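Local coordinates for protein aminopeptidase (Aneurinibacillus sp. AM-1, PDB 5IB9) that probably removes amino acids from the N-termini of peptides as a zinc-dependent aminopeptidase of the M28 family, at residues G296-D301 against A359-A364; L311-I316 against G336-G341; S243-T248 against F266-A271; I223-H228 against T262-I267. All blocks are in the same frame, centred on the assembly; numbering follows the deposited sequence.

Interactions 1, 2 and 4 pair neighbouring strands of the zinc-peptidase core, and interaction 3 lays a helix against one of them. Strand 294-300 of interaction 1 lies between 358-364 and strand 222-228 of interaction 4, joined to the latter by probable hydrogen bonds such as Leu300 N to Gly226 O, 2.7 Å. On its other side, 358-364 meets strand 310-315 of interaction 2, with Leu360 O 2.7 Å from Tyr314 N. Interactions 3 and 4 share Phe266 and Ile267. Asp301 of interaction 1 and His228 of interaction 4 bind the same zinc ion beside the inhibitor, whereas the centres of interactions 2 and 4 lie about 19 Å apart.

Interaction 1: residues G296-D301 against A359-A364; sequences GMFQLD and ALFIHA. With ZN (zinc ion), chain C; BES (2-(3-amino-2-hydroxy-4-phenyl-butyrylamino)-4-methyl-pentanoic acid), chain H.
Phe298 lays its ring beside that of Phe361, the planes nearly parallel at 15° but slid so far apart that they barely overlap; the meeting is made by CD1 of Phe298 and CE2 of Phe361, 3.4 Å apart. Both rings hang from the same face of the sheet as Leu300, and Val323 of helix 322-334 touches both, a place that suits flat apolar groups. On the reverse face Leu360 turns CG anti to its own N (chi1 164°), which brings CD1 to 3.4 Å from Asp301 CB, close against the root of a metal ligand. Between the faces runs a parallel strand pair, part of the central sheet of the M28 zinc-peptidase fold. Its ladder alternates, Gln299 N giving to Ala359 O at 2.9 Å and Phe361 N to Gln299 O at 2.8 Å, the latter almost straight at 177°. Just past the strand end, Asp301 grips the zinc ion with both carboxylate oxygens, OD1 at 2.1 Å and OD2 at 2.3 Å; OD2 also has a hydrogen bond with Ser346, which helps fix the carboxylate's rotation. The branched, apolar Ile362 suits the pocket wall, its CD1 reaching the inhibitor's phenyl carbon C11 at 3.6 Å.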
loop_
_atom_site.group_PDB
_atom_site.type_symbol
_atom_site.label_atom_id
_atom_site.label_comp_id
_atom_site.label_asym_id
_atom_site.label_seq_id
_atom_site.Cartn_x
_atom_site.Cartn_y
_atom_site.Cartn_z
ATOM N N GLY A 296 -6.229 -0.928 22.419
ATOM C CA GLY A 296 -5.050 -0.110 22.651
ATOM C C GLY A 296 -3.837 -0.678 21.888
ATOM O O GLY A 296 -3.715 -1.905 21.703
ATOM N N MET A 297 -2.959 0.230 21.508
ATOM C CA MET A 297 -1.706 -0.140 20.883
ATOM C C MET A 297 -0.631 0.627 21.655
ATOM O O MET A 297 -0.654 1.864 21.790
ATOM C CB MET A 297 -1.656 0.221 19.354
ATOM C CG MET A 297 -0.366 -0.256 18.595
ATOM S SD MET A 297 0.922 0.951 18.766
ATOM C CE MET A 297 2.234 -0.039 18.041
ATOM N N PHE A 298 0.284 -0.153 22.249
ATOM C CA PHE A 298 1.477 0.325 23.027
ATOM C C PHE A 298 2.680 0.239 22.149
ATOM O O PHE A 298 3.071 -0.832 21.756
ATOM C CB PHE A 298 1.693 -0.520 24.261
ATOM C CG PHE A 298 0.579 -0.467 25.279
ATOM C CD1 PHE A 298 0.859 0.136 26.549
ATOM C CD2 PHE A 298 -0.690 -1.015 25.061
ATOM C CE1 PHE A 298 -0.126 0.177 27.510
ATOM C CE2 PHE A 298 -1.688 -0.956 26.061
ATOM C CZ PHE A 298 -1.409 -0.376 27.274
ATOM N N GLN A 299 3.293 1.358 21.791
ATOM C CA GLN A 299 4.535 1.399 21.014
ATOM C C GLN A 299 5.781 1.657 21.866
ATOM O O GLN A 299 5.753 2.573 22.704
ATOM C CB GLN A 299 4.428 2.477 19.933
ATOM C CG GLN A 299 5.764 2.690 19.181
ATOM C CD GLN A 299 6.146 1.515 18.236
ATOM O OE1 GLN A 299 5.437 0.563 18.095
ATOM N NE2 GLN A 299 7.243 1.640 17.512
ATOM N N LEU A 300 6.756 0.756 21.795
ATOM C CA LEU A 300 7.994 0.895 22.659
ATOM C C LEU A 300 9.130 1.269 21.714
ATOM O O LEU A 300 9.520 0.506 20.830
ATOM C CB LEU A 300 8.263 -0.517 23.242
ATOM C CG LEU A 300 7.158 -1.104 24.161
ATOM C CD1 LEU A 300 7.403 -2.546 24.279
ATOM C CD2 LEU A 300 7.553 -0.527 25.572
ATOM N N ASP A 301 9.609 2.506 21.891
ATOM C CA ASP A 301 10.749 2.992 21.004
ATOM C C ASP A 301 11.629 3.866 21.897
ATOM O O ASP A 301 11.156 4.908 22.375
ATOM C CB ASP A 301 10.121 3.796 19.912
ATOM C CG ASP A 301 11.057 4.031 18.669
ATOM O OD1 ASP A 301 12.248 3.712 18.784
ATOM O OD2 ASP A 301 10.630 4.381 17.547
ATOM N N ALA A 359 -0.205 4.921 21.999
ATOM C CA ALA A 359 0.752 5.844 22.574
ATOM C C ALA A 359 2.129 5.242 22.442
ATOM O O ALA A 359 2.280 3.969 22.557
ATOM C CB ALA A 359 0.431 6.018 24.108
ATOM N N LEU A 360 3.109 6.112 22.366
ATOM C CA LEU A 360 4.557 5.789 22.363
ATOM C C LEU A 360 5.066 5.970 23.754
ATOM O O LEU A 360 4.852 7.029 24.425
ATOM C CB LEU A 360 5.218 6.750 21.389
ATOM C CG LEU A 360 6.732 6.814 21.560
ATOM C CD1 LEU A 360 7.484 5.458 21.265
ATOM C CD2 LEU A 360 7.334 7.949 20.597
ATOM N N PHE A 361 5.772 4.961 24.204
ATOM C CA PHE A 361 6.570 4.978 25.503
ATOM C C PHE A 361 8.042 5.127 25.179
ATOM O O PHE A 361 8.556 4.322 24.389
ATOM C CB PHE A 361 6.332 3.669 26.321
ATOM C CG PHE A 361 4.905 3.539 26.801
ATOM C CD1 PHE A 361 4.620 3.789 28.131
ATOM C CD2 PHE A 361 3.853 3.231 25.937
ATOM C CE1 PHE A 361 3.299 3.726 28.645
ATOM C CE2 PHE A 361 2.503 3.167 26.456
ATOM C CZ PHE A 361 2.239 3.438 27.769
ATOM N N ILE A 362 8.668 6.193 25.710
ATOM C CA ILE A 362 10.064 6.587 25.317
ATOM C C ILE A 362 10.613 7.391 26.466
ATOM O O ILE A 362 9.833 7.997 27.244
ATOM C CB ILE A 362 9.995 7.453 24.073
ATOM C CG1 ILE A 362 11.421 7.848 23.618
ATOM C CG2 ILE A 362 9.043 8.654 24.201
ATOM C CD1 ILE A 362 11.431 8.322 22.102
ATOM N N HIS A 363 11.956 7.307 26.629
ATOM C CA HIS A 363 12.579 8.185 27.641
ATOM C C HIS A 363 12.953 9.510 26.942
ATOM O O HIS A 363 13.615 9.511 25.948
ATOM C CB HIS A 363 13.788 7.571 28.232
ATOM C CG HIS A 363 13.522 6.305 28.980
ATOM N ND1 HIS A 363 12.975 6.227 30.236
ATOM C CD2 HIS A 363 13.753 5.025 28.590
ATOM C CE1 HIS A 363 12.850 4.942 30.593
ATOM N NE2 HIS A 363 13.343 4.212 29.606
ATOM N N ALA A 364 12.479 10.622 27.546
ATOM C CA ALA A 364 12.631 11.958 26.916
ATOM C C ALA A 364 13.038 12.955 28.009
ATOM O O ALA A 364 12.706 12.824 29.166
ATOM C CB ALA A 364 11.307 12.392 26.265
HETATM ZN ZN ZN C . 12.829 4.296 16.848
HETATM N N2 BES H . 12.517 6.682 17.747
HETATM C C1 BES H . 12.440 7.619 16.627
HETATM C C6 BES H . 11.372 8.661 16.951
HETATM C C7 BES H . 11.659 9.677 18.052
HETATM C C8 BES H . 12.935 10.259 18.251
HETATM C C12 BES H . 10.581 10.070 18.876
HETATM C C9 BES H . 13.111 11.221 19.268
HETATM C C11 BES H . 10.761 11.035 19.906
HETATM C C10 BES H . 12.033 11.598 20.095
HETATM C C2 BES H . 12.111 6.865 15.333
HETATM O O2 BES H . 13.019 5.768 15.415
HETATM C C3 BES H . 12.499 7.783 14.226
HETATM O O3 BES H . 13.688 8.055 14.098
HETATM N N1 BES H . 11.551 8.305 13.527
HETATM C C4 BES H . 11.885 9.278 12.482
HETATM C C13 BES H . 10.531 9.643 11.898
HETATM C C14 BES H . 9.797 8.478 11.225
HETATM C C15 BES H . 8.557 9.119 10.616
HETATM C C16 BES H . 10.624 7.698 10.202
HETATM C C5 BES H . 12.434 10.591 13.027
HETATM O O1 BES H . 13.056 11.363 12.240
HETATM O O4 BES H . 12.277 10.935 14.213
#

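Interaction 2: residues L311-I316 against G336-G341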
loop_
_atom_site.group_PDB
_atom_site.type_symbol
_atom_site.label_atom_id
_atom_site.label_comp_id
_atom_site.label_asym_id
_atom_site.label_seq_id
_atom_site.Cartn_x
_atom_site.Cartn_y
_atom_site.Cartn_z
ATOM N N LEU A 311 10.710 8.550 31.652
ATOM C CA LEU A 311 9.677 7.971 30.746
ATOM C C LEU A 311 8.540 8.988 30.481
ATOM O O LEU A 311 8.084 9.667 31.436
ATOM C CB LEU A 311 9.171 6.675 31.434
ATOM C CG LEU A 311 8.350 5.745 30.544
ATOM C CD1 LEU A 311 9.119 5.291 29.379
ATOM C CD2 LEU A 311 7.812 4.645 31.477
ATOM N N ILE A 312 7.998 8.988 29.268
ATOM C CA ILE A 312 6.825 9.784 28.980
ATOM C C ILE A 312 5.972 8.975 28.017
ATOM O O ILE A 312 6.494 8.091 27.295
ATOM C CB ILE A 312 7.222 11.159 28.384
ATOM C CG1 ILE A 312 5.985 12.079 28.162
ATOM C CG2 ILE A 312 8.011 10.973 27.141
ATOM C CD1 ILE A 312 6.427 13.552 28.148
ATOM N N MET A 313 4.694 9.315 27.955
ATOM C CA MET A 313 3.838 8.676 26.918
ATOM C C MET A 313 3.466 9.734 25.896
ATOM O O MET A 313 2.937 10.744 26.281
ATOM C CB MET A 313 2.560 8.240 27.561
ATOM C CG MET A 313 2.774 7.246 28.675
ATOM S SD MET A 313 1.288 6.676 29.538
ATOM C CE MET A 313 0.759 8.223 30.366
ATOM N N TYR A 314 3.642 9.481 24.595
ATOM C CA TYR A 314 3.279 10.470 23.602
ATOM C C TYR A 314 2.109 9.971 22.766
ATOM O O TYR A 314 2.053 8.824 22.311
ATOM C CB TYR A 314 4.427 10.697 22.644
ATOM C CG TYR A 314 5.538 11.599 23.158
ATOM C CD1 TYR A 314 5.263 12.805 23.754
ATOM C CD2 TYR A 314 6.838 11.178 23.060
ATOM C CE1 TYR A 314 6.353 13.619 24.244
ATOM C CE2 TYR A 314 7.959 11.997 23.553
ATOM C CZ TYR A 314 7.655 13.204 24.086
ATOM O OH TYR A 314 8.681 14.006 24.608
ATOM N N THR A 315 1.136 10.869 22.515
ATOM C CA THR A 315 0.066 10.560 21.645
ATOM C C THR A 315 0.103 11.529 20.423
ATOM O O THR A 315 0.654 12.663 20.537
ATOM C CB THR A 315 -1.336 10.598 22.288
ATOM O OG1 THR A 315 -1.553 11.976 22.665
ATOM C CG2 THR A 315 -1.345 9.724 23.551
ATOM N N ILE A 316 -0.495 11.127 19.321
ATOM C CA ILE A 316 -0.394 11.965 18.076
ATOM C C ILE A 316 -1.104 13.292 18.257
ATOM O O ILE A 316 -0.529 14.279 17.737
ATOM C CB ILE A 316 -1.073 11.166 16.919
ATOM C CG1 ILE A 316 -0.309 9.835 16.643
ATOM C CG2 ILE A 316 -1.178 12.005 15.641
ATOM C CD1 ILE A 316 1.186 9.934 16.476
ATOM N N GLY A 336 5.369 6.082 40.132
ATOM C CA GLY A 336 5.073 7.513 40.324
ATOM C C GLY A 336 4.268 8.095 39.183
ATOM O O GLY A 336 3.532 7.351 38.440
ATOM N N VAL A 337 4.316 9.419 39.078
ATOM C CA VAL A 337 3.538 10.123 38.051
ATOM C C VAL A 337 4.179 9.986 36.699
ATOM O O VAL A 337 5.378 10.193 36.513
ATOM C CB VAL A 337 3.569 11.614 38.415
ATOM C CG1 VAL A 337 2.959 12.402 37.245
ATOM C CG2 VAL A 337 2.817 11.848 39.674
ATOM N N LEU A 338 3.377 9.514 35.732
ATOM C CA LEU A 338 3.815 9.386 34.344
ATOM C C LEU A 338 3.129 10.371 33.467
ATOM O O LEU A 338 1.964 10.234 33.173
ATOM C CB LEU A 338 3.585 7.919 33.838
ATOM C CG LEU A 338 4.023 7.590 32.410
ATOM C CD1 LEU A 338 5.493 7.878 32.338
ATOM C CD2 LEU A 338 3.822 6.038 32.177
ATOM N N PRO A 339 3.859 11.347 32.996
ATOM C CA PRO A 339 3.270 12.369 32.170
ATOM C C PRO A 339 2.945 11.911 30.731
ATOM O O PRO A 339 3.450 10.851 30.238
ATOM C CB PRO A 339 4.362 13.434 32.094
ATOM C CG PRO A 339 5.269 13.198 33.095
ATOM C CD PRO A 339 5.272 11.608 33.214
ATOM N N TYR A 340 2.107 12.663 30.034
ATOM C CA TYR A 340 1.951 12.416 28.594
ATOM C C TYR A 340 2.319 13.668 27.804
ATOM O O TYR A 340 2.347 14.783 28.389
ATOM C CB TYR A 340 0.519 11.929 28.231
ATOM C CG TYR A 340 -0.567 13.000 28.401
ATOM C CD1 TYR A 340 -1.248 13.455 27.269
ATOM C CD2 TYR A 340 -0.889 13.456 29.674
ATOM C CE1 TYR A 340 -2.296 14.449 27.430
ATOM C CE2 TYR A 340 -1.930 14.472 29.840
ATOM C CZ TYR A 340 -2.563 14.915 28.716
ATOM O OH TYR A 340 -3.575 15.861 28.795
ATOM N N GLY A 341 2.446 13.548 26.491
ATOM C CA GLY A 341 2.629 14.707 25.641
ATOM C C GLY A 341 2.170 14.405 24.221
ATOM O O GLY A 341 1.582 13.361 23.947
#
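Met313 and Leu338 cross at about a right angle, the thioether lying across the isobutyl group with SD 3.7 Å from Leu338 CD2. The methionine runs out extended as far as SD and then bends (chi3 -67°), which carries CE back to the carbonyl O of Leu338. A flexible, unbranched chain suits this place, since it can fold over its neighbour. Leu338 sends its other methyl, CD1, towards the strand backbone, 3.3 Å from Leu311 O, while also meeting the Leu311 side chain obliquely. Strands 310-315 and 340-342, linked through helix 322-334, make a beta-alpha-beta unit at this side of the peptidase core, and the parallel pairing begins where Met313 N bonds to Pro339 O at 3.0 Å. Pro339, with no N-H of its own, still serves as acceptor. Next, Gly341 N gives to Met313 O, and Thr315 N to Gly341 O at 2.9 Å. The ring of Tyr314 presents its edge to this glycine, CD1 lying 3.5 Å from Gly341 C; having no side chain, the glycine lets the ring edge lie this close to the backbone. One face of the same ring takes Ile312 CG2 near its rim, 3.7 Å above the plane. Thr315 turns its hydroxyl to Lys319 O.

Interaction 3: residues S243-T248 against F266-A271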
loop_
_atom_site.group_PDB
_atom_site.type_symbol
_atom_site.label_atom_id
_atom_site.label_comp_id
_atom_site.label_asym_id
_atom_site.label_seq_id
_atom_site.Cartn_x
_atom_site.Cartn_y
_atom_site.Cartn_z
ATOM N N SER A 243 16.063 -1.801 22.115
ATOM C CA SER A 243 15.474 -1.720 23.396
ATOM C C SER A 243 13.997 -2.090 23.364
ATOM O O SER A 243 13.556 -2.903 24.158
ATOM C CB SER A 243 15.680 -0.299 23.997
ATOM O OG SER A 243 14.922 0.667 23.300
ATOM N N GLY A 244 13.260 -1.462 22.462
ATOM C CA GLY A 244 11.836 -1.763 22.388
ATOM C C GLY A 244 11.557 -3.204 21.946
ATOM O O GLY A 244 10.621 -3.770 22.403
ATOM N N VAL A 245 12.372 -3.711 21.043
ATOM C CA VAL A 245 12.222 -5.133 20.621
ATOM C C VAL A 245 12.436 -6.021 21.849
ATOM O O VAL A 245 11.651 -6.979 22.052
ATOM C CB VAL A 245 13.241 -5.453 19.574
ATOM C CG1 VAL A 245 13.212 -7.015 19.358
ATOM C CG2 VAL A 245 12.904 -4.727 18.236
ATOM N N ALA A 246 13.464 -5.678 22.641
ATOM C CA ALA A 246 13.731 -6.502 23.797
ATOM C C ALA A 246 12.613 -6.520 24.844
ATOM O O ALA A 246 12.251 -7.562 25.427
ATOM C CB ALA A 246 15.028 -5.994 24.507
ATOM N N VAL A 247 11.994 -5.326 25.052
ATOM C CA VAL A 247 10.789 -5.260 25.972
ATOM C C VAL A 247 9.587 -5.990 25.364
ATOM O O VAL A 247 8.881 -6.684 26.037
ATOM C CB VAL A 247 10.426 -3.796 26.304
ATOM C CG1 VAL A 247 9.206 -3.715 27.243
ATOM C CG2 VAL A 247 11.667 -3.146 27.010
ATOM N N THR A 248 9.428 -5.885 24.050
ATOM C CA THR A 248 8.338 -6.574 23.339
ATOM C C THR A 248 8.470 -8.116 23.532
ATOM O O THR A 248 7.500 -8.738 23.928
ATOM C CB THR A 248 8.310 -6.217 21.866
ATOM O OG1 THR A 248 8.049 -4.807 21.721
ATOM C CG2 THR A 248 7.121 -6.956 21.130
ATOM N N PHE A 266 1.999 -9.218 19.739
ATOM C CA PHE A 266 3.353 -8.636 19.952
ATOM C C PHE A 266 3.996 -8.552 18.608
ATOM O O PHE A 266 4.098 -9.555 17.873
ATOM C CB PHE A 266 4.160 -9.565 20.890
ATOM C CG PHE A 266 3.585 -9.727 22.279
ATOM C CD1 PHE A 266 3.954 -8.834 23.259
ATOM C CD2 PHE A 266 2.653 -10.713 22.502
ATOM C CE1 PHE A 266 3.432 -8.894 24.529
ATOM C CE2 PHE A 266 2.164 -10.889 23.841
ATOM C CZ PHE A 266 2.536 -9.964 24.821
ATOM N N ILE A 267 4.383 -7.307 18.214
ATOM C CA ILE A 267 4.782 -7.121 16.840
ATOM C C ILE A 267 6.107 -6.333 16.788
ATOM O O ILE A 267 6.262 -5.312 17.507
ATOM C CB ILE A 267 3.693 -6.330 16.002
ATOM C CG1 ILE A 267 2.352 -6.996 16.174
ATOM C CG2 ILE A 267 4.177 -6.243 14.540
ATOM C CD1 ILE A 267 1.274 -6.245 15.369
ATOM N N THR A 268 7.020 -6.824 15.923
ATOM C CA THR A 268 8.142 -5.938 15.607
ATOM C C THR A 268 8.026 -5.530 14.172
ATOM O O THR A 268 7.827 -6.331 13.268
ATOM C CB THR A 268 9.541 -6.614 15.944
ATOM O OG1 THR A 268 9.785 -7.758 15.108
ATOM C CG2 THR A 268 9.491 -6.975 17.399
ATOM N N PHE A 269 8.103 -4.203 13.943
ATOM C CA PHE A 269 7.851 -3.664 12.593
ATOM C C PHE A 269 9.126 -3.418 11.829
ATOM O O PHE A 269 10.108 -2.976 12.427
ATOM C CB PHE A 269 7.115 -2.362 12.717
ATOM C CG PHE A 269 5.797 -2.396 13.415
ATOM C CD1 PHE A 269 4.675 -3.014 12.797
ATOM C CD2 PHE A 269 5.602 -1.840 14.656
ATOM C CE1 PHE A 269 3.426 -3.063 13.437
ATOM C CE2 PHE A 269 4.353 -1.866 15.306
ATOM C CZ PHE A 269 3.295 -2.475 14.686
ATOM N N GLY A 270 9.077 -3.648 10.515
ATOM C CA GLY A 270 10.239 -3.292 9.679
ATOM C C GLY A 270 10.082 -1.897 9.122
ATOM O O GLY A 270 9.020 -1.295 9.121
ATOM N N ALA A 271 11.220 -1.376 8.640
ATOM C CA ALA A 271 11.228 -0.118 7.829
ATOM C C ALA A 271 10.591 0.989 8.533
ATOM O O ALA A 271 9.977 1.850 7.948
ATOM C CB ALA A 271 10.671 -0.372 6.374
#
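Thr248 carries the apolar part of this contact, setting its methyl CG2 against the strand, 4.0 Å from both Phe266 CB and the backbone N of Ile267. The side chains of Thr248 and Phe266 slide past each other in opposite directions, so the methyl sits nearest CB, at the root of the phenylalanine, with the ring's CD1 only slightly farther. One turn earlier, Val245 CG2 meets Thr268 CG2 at 4.2 Å, the two beta-branched side chains crossing at about a right angle. Short, compact groups suit an interface where the axes of 243-248 and 266-269 come within 8.9 Å.

A second kind of contact joins a ring to a backbone oxygen: Phe266 CD1 lies 3.6 Å from Thr248 O, which approaches the ring obliquely.

The hydrogen bonds belong to the helix itself. With CG2 anti to the backbone N, Thr248 swings OG1 back along the helix (chi1 -63°) to Gly244 O, 2.9 Å away. That oxygen also accepts from Thr248 N, and the two donors reach it from opposite faces of its carbonyl plane. The residue is thus divided, its methyl serving the apolar interface while its hydroxyl is held within the helix and also hydrogen-bonded to Ser227 OG.

Helix 238-256 and strand 263-269 are the last two elements of a beta-alpha-beta unit that starts with strand 222-228; the axes of 243-248 and 266-269 run almost antiparallel, at 160°. Leu300 of strand 294-300 also touches Thr248, while on the other face of the strand Ile267 packs against Tyr282 of helix 277-283.

Interaction 4: residues I223-H228 against T262-I267; sequences IIIGSH and TELRFI. With ZN (zinc ion), chain C.
Ile225 places CD1 over one face of the Phe266 ring, a CH-pi contact with the methyl 4.1 Å from the ring centroid and 26° off its normal. The two side chains lie side by side and point the same way; Ile225 gets there through a bend at chi2 (90°), which folds CD1 over towards the phenylalanine. On the same face Ile223 CB meets Leu264 CD2 at 3.8 Å. Across the sheet, on the face of Ile224, that residue's CG2 touches Ile267 CD1, also at 3.8 Å. Beta-branched isoleucines suit such extended strands. The side chains of Ile223, Ile225, Leu264 and Phe266 make their face wholly hydrocarbon, while the face of Ile224 and Ile267 also holds Arg265 and Gly226.

These side chains are set in register by a parallel ladder of five backbone bonds. Ile225 sits at its middle, its N giving to Arg265 O and its O accepting from Ile267 N, both at 2.8 Å. The last rung, Ser227 N to Ile267 O, is more bent, at 138°.

Further out, Arg265 extends from CG to NE and takes Glu263 side-on, NE at 2.8 Å and NH2 at 2.9 Å from the same oxygen, OE2. This salt bridge joins alternate residues of one strand; NH2 has a second acidic partner in Glu290, and NH1 bonds to Tyr282, so the guanidinium is probably well fixed.

At the C-terminal end of strand 222-228, His228 NE2 binds the zinc ion at 2.0 Å, alongside Asp240 and Asp301. Metal ligands placed at the ends of parallel core strands and in the loops after them are characteristic of the M28 zinc-peptidase fold.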
loop_
_atom_site.group_PDB
_atom_site.type_symbol
_atom_site.label_atom_id
_atom_site.label_comp_id
_atom_site.label_asym_id
_atom_site.label_seq_id
_atom_site.Cartn_x
_atom_site.Cartn_y
_atom_site.Cartn_z
ATOM N N ILE A 223 -5.153 -6.150 22.235
ATOM C CA ILE A 223 -4.122 -5.137 22.528
ATOM C C ILE A 223 -2.904 -5.516 21.663
ATOM O O ILE A 223 -2.523 -6.648 21.570
ATOM C CB ILE A 223 -3.708 -5.159 24.000
ATOM C CG1 ILE A 223 -4.870 -4.578 24.726
ATOM C CG2 ILE A 223 -2.552 -4.188 24.124
ATOM C CD1 ILE A 223 -4.728 -4.621 26.284
ATOM N N ILE A 224 -2.321 -4.476 21.022
ATOM C CA ILE A 224 -1.023 -4.563 20.231
ATOM C C ILE A 224 0.079 -3.948 21.036
ATOM O O ILE A 224 -0.102 -2.857 21.654
ATOM C CB ILE A 224 -1.187 -3.875 18.905
ATOM C CG1 ILE A 224 -2.326 -4.552 18.080
ATOM C CG2 ILE A 224 0.070 -3.954 18.142
ATOM C CD1 ILE A 224 -2.649 -3.816 16.760
ATOM N N ILE A 225 1.176 -4.726 21.158
ATOM C CA ILE A 225 2.456 -4.157 21.777
ATOM C C ILE A 225 3.432 -4.212 20.652
ATOM O O ILE A 225 3.732 -5.322 20.147
ATOM C CB ILE A 225 2.873 -5.028 22.961
ATOM C CG1 ILE A 225 1.763 -5.175 24.060
ATOM C CG2 ILE A 225 4.142 -4.467 23.608
ATOM C CD1 ILE A 225 0.816 -6.397 23.801
ATOM N N GLY A 226 3.972 -3.061 20.315
ATOM C CA GLY A 226 4.863 -2.964 19.123
ATOM C C GLY A 226 6.235 -2.312 19.458
ATOM O O GLY A 226 6.400 -1.606 20.457
ATOM N N SER A 227 7.131 -2.515 18.505
ATOM C CA SER A 227 8.480 -1.886 18.461
ATOM C C SER A 227 8.910 -2.041 17.046
ATOM O O SER A 227 8.240 -2.688 16.233
ATOM C CB SER A 227 9.471 -2.565 19.458
ATOM O OG SER A 227 9.425 -3.994 19.200
ATOM N N HIS A 228 10.042 -1.444 16.676
ATOM C CA HIS A 228 10.609 -1.643 15.317
ATOM C C HIS A 228 12.007 -2.240 15.376
ATOM O O HIS A 228 12.781 -1.944 16.309
ATOM C CB HIS A 228 10.611 -0.311 14.461
ATOM C CG HIS A 228 11.536 0.793 14.961
ATOM N ND1 HIS A 228 12.829 0.956 14.438
ATOM C CD2 HIS A 228 11.276 1.839 15.748
ATOM C CE1 HIS A 228 13.341 2.070 15.018
ATOM N NE2 HIS A 228 12.434 2.593 15.820
ATOM N N THR A 262 -7.851 -11.393 26.941
ATOM C CA THR A 262 -7.729 -10.389 25.860
ATOM C C THR A 262 -6.609 -10.876 24.934
ATOM O O THR A 262 -5.513 -11.264 25.389
ATOM C CB THR A 262 -7.296 -9.065 26.494
ATOM O OG1 THR A 262 -8.327 -8.627 27.418
ATOM C CG2 THR A 262 -7.087 -7.926 25.480
ATOM N N GLU A 263 -6.877 -10.807 23.607
ATOM C CA GLU A 263 -5.930 -11.249 22.606
ATOM C C GLU A 263 -4.757 -10.243 22.610
ATOM O O GLU A 263 -5.028 -9.033 22.592
ATOM C CB GLU A 263 -6.606 -11.208 21.251
ATOM C CG GLU A 263 -5.584 -11.564 20.144
ATOM C CD GLU A 263 -6.348 -11.824 18.822
ATOM O OE1 GLU A 263 -7.517 -12.370 18.795
ATOM O OE2 GLU A 263 -5.747 -11.573 17.766
ATOM N N LEU A 264 -3.530 -10.768 22.656
ATOM C CA LEU A 264 -2.357 -9.852 22.651
ATOM C C LEU A 264 -1.578 -10.149 21.408
ATOM O O LEU A 264 -1.300 -11.317 21.080
ATOM C CB LEU A 264 -1.529 -10.163 23.942
ATOM C CG LEU A 264 -2.216 -9.916 25.242
ATOM C CD1 LEU A 264 -1.286 -10.217 26.412
ATOM C CD2 LEU A 264 -2.657 -8.542 25.375
ATOM N N ARG A 265 -1.221 -9.092 20.680
ATOM C CA ARG A 265 -0.381 -9.249 19.492
ATOM C C ARG A 265 0.896 -8.521 19.769
ATOM O O ARG A 265 0.858 -7.257 19.910
ATOM C CB ARG A 265 -1.078 -8.651 18.242
ATOM C CG ARG A 265 -2.475 -9.340 17.973
ATOM C CD ARG A 265 -3.094 -8.807 16.729
ATOM N NE ARG A 265 -4.343 -9.536 16.536
ATOM C CZ ARG A 265 -5.077 -9.340 15.452
ATOM N NH1 ARG A 265 -4.734 -8.528 14.422
ATOM N NH2 ARG A 265 -6.158 -10.047 15.373
ATOM N N PHE A 266 1.999 -9.218 19.739
ATOM C CA PHE A 266 3.353 -8.636 19.952
ATOM C C PHE A 266 3.996 -8.552 18.608
ATOM O O PHE A 266 4.098 -9.555 17.873
ATOM C CB PHE A 266 4.160 -9.565 20.890
ATOM C CG PHE A 266 3.585 -9.727 22.279
ATOM C CD1 PHE A 266 3.954 -8.834 23.259
ATOM C CD2 PHE A 266 2.653 -10.713 22.502
ATOM C CE1 PHE A 266 3.432 -8.894 24.529
ATOM C CE2 PHE A 266 2.164 -10.889 23.841
ATOM C CZ PHE A 266 2.536 -9.964 24.821
ATOM N N ILE A 267 4.383 -7.307 18.214
ATOM C CA ILE A 267 4.782 -7.121 16.840
ATOM C C ILE A 267 6.107 -6.333 16.788
ATOM O O ILE A 267 6.262 -5.312 17.507
ATOM C CB ILE A 267 3.693 -6.330 16.002
ATOM C CG1 ILE A 267 2.352 -6.996 16.174
ATOM C CG2 ILE A 267 4.177 -6.243 14.540
ATOM C CD1 ILE A 267 1.274 -6.245 15.369
HETATM ZN ZN ZN C . 12.829 4.296 16.848
#